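Local atomic coordinates of uncharacterized protein (Bacteroides ovatus, PDB entry 4ID2), a protein that is of unknown function but belongs to the DUF4738 family and adopts a beta-barrel-like fold. Residues R51-N56 with V69-V74; K105-G110 with S126-Q131. One frame throughout, in Å; residues are numbered along the deposited sequence.

Contact 1 (R51-N56 with V69-V74); sequences RTPDDN and VDNKIV. With SO4 (sulfate ion), chain C.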
loop_
_atom_site.group_PDB
_atom_site.type_symbol
_atom_site.label_atom_id
_atom_site.label_comp_id
_atom_site.label_asym_id
_atom_site.label_seq_id
_atom_site.Cartn_x
_atom_site.Cartn_y
_atom_site.Cartn_z
ATOM N N ARG A 51 21.899 4.850 -14.680
ATOM C CA ARG A 51 22.007 3.577 -13.979
ATOM C C ARG A 51 22.968 2.686 -14.731
ATOM O O ARG A 51 22.865 2.567 -15.949
ATOM C CB ARG A 51 20.652 2.893 -13.862
ATOM C CG ARG A 51 20.651 1.681 -12.932
ATOM C CD ARG A 51 19.331 0.962 -13.027
ATOM N NE ARG A 51 19.250 0.196 -14.269
ATOM C CZ ARG A 51 18.129 -0.255 -14.827
ATOM N NH1 ARG A 51 18.174 -0.922 -15.969
ATOM N NH2 ARG A 51 16.951 -0.043 -14.245
ATOM N N THR A 52 23.922 2.090 -14.022
ATOM C CA THR A 52 24.862 1.153 -14.616
ATOM C C THR A 52 25.090 0.019 -13.640
ATOM O O THR A 52 24.971 0.230 -12.426
ATOM C CB THR A 52 26.199 1.828 -14.988
ATOM O OG1 THR A 52 26.794 2.369 -13.806
ATOM C CG2 THR A 52 26.044 2.909 -16.059
ATOM N N PRO A 53 25.428 -1.189 -14.128
ATOM C CA PRO A 53 25.759 -2.269 -13.191
ATOM C C PRO A 53 27.034 -1.926 -12.430
ATOM O O PRO A 53 27.960 -1.352 -13.014
ATOM C CB PRO A 53 25.945 -3.502 -14.093
ATOM C CG PRO A 53 25.550 -3.086 -15.456
ATOM C CD PRO A 53 25.632 -1.608 -15.527
ATOM N N ASP A 54 27.071 -2.243 -11.132
ATOM C CA ASP A 54 28.248 -2.011 -10.310
ATOM C C ASP A 54 28.792 -3.372 -9.890
ATOM O O ASP A 54 28.216 -4.056 -9.038
ATOM C CB ASP A 54 27.931 -1.108 -9.106
ATOM C CG ASP A 54 29.169 -0.524 -8.433
ATOM O OD1 ASP A 54 30.283 -0.998 -8.722
ATOM O OD2 ASP A 54 29.013 0.379 -7.587
ATOM N N ASP A 55 29.906 -3.769 -10.519
ATOM C CA ASP A 55 30.565 -5.050 -10.253
ATOM C C ASP A 55 31.251 -5.077 -8.875
ATOM O O ASP A 55 31.535 -6.161 -8.370
ATOM C CB ASP A 55 31.596 -5.355 -11.352
ATOM C CG ASP A 55 30.992 -5.481 -12.745
ATOM O OD1 ASP A 55 30.544 -4.448 -13.295
ATOM O OD2 ASP A 55 31.012 -6.603 -13.303
ATOM N N ASN A 56 31.502 -3.902 -8.268
ATOM C CA ASN A 56 32.150 -3.799 -6.957
ATOM C C ASN A 56 31.166 -4.023 -5.804
ATOM O O ASN A 56 31.607 -4.296 -4.692
ATOM C CB ASN A 56 32.827 -2.432 -6.807
ATOM C CG ASN A 56 33.859 -2.161 -7.877
ATOM O OD1 ASN A 56 34.371 -3.077 -8.534
ATOM N ND2 ASN A 56 34.159 -0.892 -8.106
ATOM N N VAL A 69 24.001 -8.995 -10.506
ATOM C CA VAL A 69 24.904 -7.909 -10.109
ATOM C C VAL A 69 24.021 -6.682 -9.810
ATOM O O VAL A 69 23.054 -6.415 -10.537
ATOM C CB VAL A 69 26.022 -7.616 -11.147
ATOM C CG1 VAL A 69 25.500 -6.854 -12.345
ATOM C CG2 VAL A 69 27.166 -6.839 -10.517
ATOM N N ASP A 70 24.326 -5.971 -8.717
ATOM C CA ASP A 70 23.553 -4.803 -8.298
ATOM C C ASP A 70 23.975 -3.565 -9.110
ATOM O O ASP A 70 24.998 -3.597 -9.803
ATOM C CB ASP A 70 23.742 -4.570 -6.794
ATOM C CG ASP A 70 22.660 -3.752 -6.115
ATOM O OD1 ASP A 70 21.771 -3.220 -6.826
ATOM O OD2 ASP A 70 22.712 -3.620 -4.884
ATOM N N ASN A 71 23.181 -2.481 -9.035
ATOM C CA ASN A 71 23.450 -1.259 -9.787
ATOM C C ASN A 71 23.803 -0.071 -8.915
ATOM O O ASN A 71 23.459 -0.024 -7.735
ATOM C CB ASN A 71 22.207 -0.872 -10.609
ATOM C CG ASN A 71 21.711 -1.968 -11.515
ATOM O OD1 ASN A 71 22.326 -2.277 -12.537
ATOM N ND2 ASN A 71 20.592 -2.590 -11.168
ATOM N N LYS A 72 24.443 0.920 -9.547
ATOM C CA LYS A 72 24.709 2.235 -8.978
ATOM C C LYS A 72 23.934 3.224 -9.837
ATOM O O LYS A 72 23.741 2.958 -11.026
ATOM C CB LYS A 72 26.210 2.579 -8.917
ATOM C CG LYS A 72 26.906 2.767 -10.263
ATOM C CD LYS A 72 28.398 3.061 -10.072
ATOM C CE LYS A 72 29.104 3.245 -11.389
ATOM N NZ LYS A 72 30.529 3.619 -11.205
ATOM N N ILE A 73 23.474 4.342 -9.258
ATOM C CA ILE A 73 22.759 5.360 -10.015
ATOM C C ILE A 73 23.419 6.700 -9.760
ATOM O O ILE A 73 23.395 7.169 -8.630
ATOM C CB ILE A 73 21.237 5.385 -9.699
ATOM C CG1 ILE A 73 20.567 4.102 -10.244
ATOM C CG2 ILE A 73 20.594 6.613 -10.340
ATOM C CD1 ILE A 73 19.118 3.947 -9.993
ATOM N N VAL A 74 23.985 7.331 -10.798
ATOM C CA VAL A 74 24.583 8.655 -10.660
ATOM C C VAL A 74 23.487 9.679 -10.945
ATOM O O VAL A 74 22.930 9.663 -12.036
ATOM C CB VAL A 74 25.807 8.853 -11.582
ATOM C CG1 VAL A 74 26.358 10.279 -11.463
ATOM C CG2 VAL A 74 26.901 7.830 -11.267
HETATM S S SO4 C . 32.590 1.810 -7.123
HETATM O O1 SO4 C . 33.866 1.444 -6.524
HETATM O O2 SO4 C . 31.511 1.347 -6.263
HETATM O O3 SO4 C . 32.539 3.262 -7.257
HETATM O O4 SO4 C . 32.466 1.192 -8.442
HETATM O O HOH W 1 21.911 -1.022 -14.898
HETATM O O HOH W 2 25.732 4.807 -13.097
HETATM O O HOH W 3 31.298 0.704 -11.071
#

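Contact 2 (K105-G110 with S126-Q131); sequences KSILEG and SVCYPQ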
loop_
_atom_site.group_PDB
_atom_site.type_symbol
_atom_site.label_atom_id
_atom_site.label_comp_id
_atom_site.label_asym_id
_atom_site.label_seq_id
_atom_site.Cartn_x
_atom_site.Cartn_y
_atom_site.Cartn_z
ATOM N N LYS A 105 18.520 -8.636 -0.097
ATOM C CA LYS A 105 17.911 -9.456 -1.156
ATOM C C LYS A 105 17.401 -8.635 -2.377
ATOM O O LYS A 105 16.899 -9.248 -3.320
ATOM C CB LYS A 105 16.725 -10.261 -0.586
ATOM C CG LYS A 105 17.085 -11.247 0.518
ATOM C CD LYS A 105 15.823 -11.879 1.107
ATOM C CE LYS A 105 16.105 -12.812 2.257
ATOM N NZ LYS A 105 14.858 -13.420 2.792
ATOM N N SER A 106 17.514 -7.283 -2.379
ATOM C CA SER A 106 16.998 -6.430 -3.468
ATOM C C SER A 106 18.109 -5.761 -4.289
ATOM O O SER A 106 19.255 -5.757 -3.859
ATOM C CB SER A 106 16.096 -5.341 -2.890
ATOM O OG SER A 106 16.829 -4.283 -2.293
ATOM N N ILE A 107 17.758 -5.159 -5.451
ATOM C CA ILE A 107 18.721 -4.432 -6.292
ATOM C C ILE A 107 18.189 -3.028 -6.603
ATOM O O ILE A 107 16.988 -2.873 -6.821
ATOM C CB ILE A 107 19.095 -5.193 -7.601
ATOM C CG1 ILE A 107 17.874 -5.533 -8.451
ATOM C CG2 ILE A 107 19.904 -6.448 -7.273
ATOM C CD1 ILE A 107 18.219 -6.030 -9.843
ATOM N N LEU A 108 19.083 -2.008 -6.635
ATOM C CA LEU A 108 18.680 -0.639 -6.956
ATOM C C LEU A 108 18.177 -0.625 -8.392
ATOM O O LEU A 108 18.918 -0.985 -9.301
ATOM C CB LEU A 108 19.845 0.354 -6.755
ATOM C CG LEU A 108 19.508 1.835 -7.002
ATOM C CD1 LEU A 108 18.410 2.326 -6.059
ATOM C CD2 LEU A 108 20.731 2.711 -6.866
ATOM N N GLU A 109 16.909 -0.281 -8.586
ATOM C CA GLU A 109 16.263 -0.319 -9.891
ATOM C C GLU A 109 16.259 1.025 -10.581
ATOM O O GLU A 109 16.456 1.068 -11.789
ATOM C CB GLU A 109 14.806 -0.799 -9.737
ATOM C CG GLU A 109 14.117 -1.139 -11.056
ATOM C CD GLU A 109 12.643 -1.486 -10.962
ATOM O OE1 GLU A 109 11.948 -0.931 -10.080
ATOM O OE2 GLU A 109 12.170 -2.273 -11.814
ATOM N N GLY A 110 15.897 2.080 -9.868
ATOM C CA GLY A 110 15.771 3.378 -10.507
ATOM C C GLY A 110 15.569 4.545 -9.567
ATOM O O GLY A 110 15.136 4.374 -8.425
ATOM N N SER A 126 13.372 3.361 -6.320
ATOM C CA SER A 126 12.902 2.005 -6.095
ATOM C C SER A 126 14.028 0.981 -6.087
ATOM O O SER A 126 14.992 1.096 -6.844
ATOM C CB SER A 126 11.877 1.608 -7.155
ATOM O OG SER A 126 12.393 1.757 -8.468
ATOM N N VAL A 127 13.864 -0.044 -5.232
ATOM C CA VAL A 127 14.718 -1.226 -5.146
ATOM C C VAL A 127 13.783 -2.392 -5.491
ATOM O O VAL A 127 12.632 -2.387 -5.053
ATOM C CB VAL A 127 15.467 -1.403 -3.793
ATOM C CG1 VAL A 127 16.362 -0.206 -3.497
ATOM C CG2 VAL A 127 14.512 -1.648 -2.627
ATOM N N CYS A 128 14.231 -3.337 -6.323
ATOM C CA CYS A 128 13.389 -4.444 -6.772
ATOM C C CYS A 128 14.013 -5.791 -6.428
ATOM O O CYS A 128 15.216 -5.883 -6.191
ATOM C CB CYS A 128 13.129 -4.325 -8.269
ATOM S SG CYS A 128 14.511 -4.871 -9.304
ATOM N N TYR A 129 13.180 -6.839 -6.435
ATOM C CA TYR A 129 13.607 -8.206 -6.153
ATOM C C TYR A 129 13.800 -8.923 -7.477
ATOM O O TYR A 129 12.838 -9.031 -8.239
ATOM C CB TYR A 129 12.587 -8.909 -5.253
ATOM C CG TYR A 129 12.538 -8.224 -3.911
ATOM C CD1 TYR A 129 13.506 -8.480 -2.945
ATOM C CD2 TYR A 129 11.667 -7.164 -3.684
ATOM C CE1 TYR A 129 13.547 -7.764 -1.752
ATOM C CE2 TYR A 129 11.707 -6.432 -2.501
ATOM C CZ TYR A 129 12.634 -6.749 -1.527
ATOM O OH TYR A 129 12.684 -6.016 -0.368
ATOM N N PRO A 130 15.033 -9.374 -7.805
ATOM C CA PRO A 130 15.259 -10.023 -9.109
ATOM C C PRO A 130 14.314 -11.189 -9.426
ATOM O O PRO A 130 13.873 -11.900 -8.519
ATOM C CB PRO A 130 16.700 -10.524 -9.008
ATOM C CG PRO A 130 17.344 -9.664 -8.011
ATOM C CD PRO A 130 16.289 -9.280 -7.030
ATOM N N GLN A 131 14.017 -11.373 -10.739
ATOM C CA GLN A 131 13.148 -12.427 -11.295
ATOM C C GLN A 131 11.663 -12.274 -10.874
ATOM O O GLN A 131 10.899 -13.242 -10.978
ATOM C CB GLN A 131 13.660 -13.838 -10.932
#

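Contact 1 (R51-N56 with V69-V74)
Arg51 and Ile73 meet through their aliphatic parts on one face of two antiparallel strands, where Ile73 is buried: CG of Arg51 lies 3.6 Å from CG1 of Ile73, and also packs on CB of Asn71. With CG anti to the backbone N (chi1 -170°) and a bend at chi3, the Arg51 chain runs past Asn71, and its guanidinium plane stands 28° from the Asn71 amide. Water 1 joins the two side chains, accepting from NE of Arg51 and donating to OD1 of Asn71, while NH2 of Arg51 donates to the backbone O of Glu109 and ND2 of Asn71 to that of Leu108. The backbones are those of strands 43-53 and 67-79, neighbours in the larger sheet of this barrel-like fold; Thr52 and Lys72 form a hydrogen-bonded pair, N of Thr52 to O of Lys72 at 3.1 Å and N of Lys72 to O of Thr52 at 3.0 Å. Beyond Pro53, N of Asp54 still reaches O of Asp70 at 2.8 Å, and CB of Pro53 rests on CG1 of Val69. The other face is looser. There CE of the extended Lys72 chain lies 3.5 Å from OG1 of Thr52, and water 3 bridges NZ of Lys72 to OD1 of Asp54 and to a sulfate probably from the crystallisation liquor. OD1 of Asp54 also accepts from N of Asn56, making an Asx turn, and ND2 of Asn56 binds sulfate O1 at 2.8 Å.

Contact 2 (K105-G110 with S126-Q131)
A classic beta bulge sets two residues, Glu109 and Gly110, against the single Ser126 in the antiparallel hairpin of strands 107-116 and 121-128. Among the backbone bonds, N of Glu109 gives the shorter one to O of Ser126 (2.9 Å) and N of Gly110 a weak one to the same oxygen at 3.3 Å; N of Ser126 returns to O of Gly110. Farther along, Ile107 and Cys128 form a hydrogen-bonded pair, N of Ile107 meeting O of Cys128 at 2.7 Å in the carbonyl plane. Of the apolar contacts, CG1 of Ile107 lies 3.5 Å from SG of Cys128 on one face; the first torsion (57°) sets CG1 between the backbone N and the carbonyl carbon, on the Cys128 side. Beyond the strand, CD1 of Ile107 also reaches CG of Pro130. Cut back to an alanine, Ile107 would lose both branches, which is likely to leave a gap beside the Cys128 sulfur and the Pro130 ring. On the other face, CD1 of Leu108 meets CG1 of Val127, the two side chains crossing at about a right angle. Of the polar side chains, Glu109 extends beside Ser126, with OE1 of Glu109 3.2 Å from OG of Ser126, and its OE2 forms a salt bridge with Lys115 of a neighbouring subunit. The aromatic contact comes last: CB of Ser106 sits over the face of the Tyr129 ring as a CH-pi contact, 4.1 Å from the centroid and 26° off the ring normal.

Both contacts pair antiparallel strands, but in different sheets: contact 1 joins 43-53 to 67-79, contact 2 joins 107-116 to 121-128. Their centres lie 11 Å apart, and the edge of 107-110 turned away from 126-128 lies against contact 1. There OD1 of Asp70 probably bonds N of Leu108 (3.0 Å), and CD1 of Ile73 packs on CA of Gly110. Buried Asn71 and Ile73 in contact 1, and Ile107, Leu108, Val127 and Cys128 in contact 2, form the core parts. At the surface, contact 1 opens to water and sulfate around Asp54, Asn56 and Lys72; contact 2 exposes Lys105 and reaches other subunits through Glu109 and through Tyr129, which packs on Leu156 of another copy.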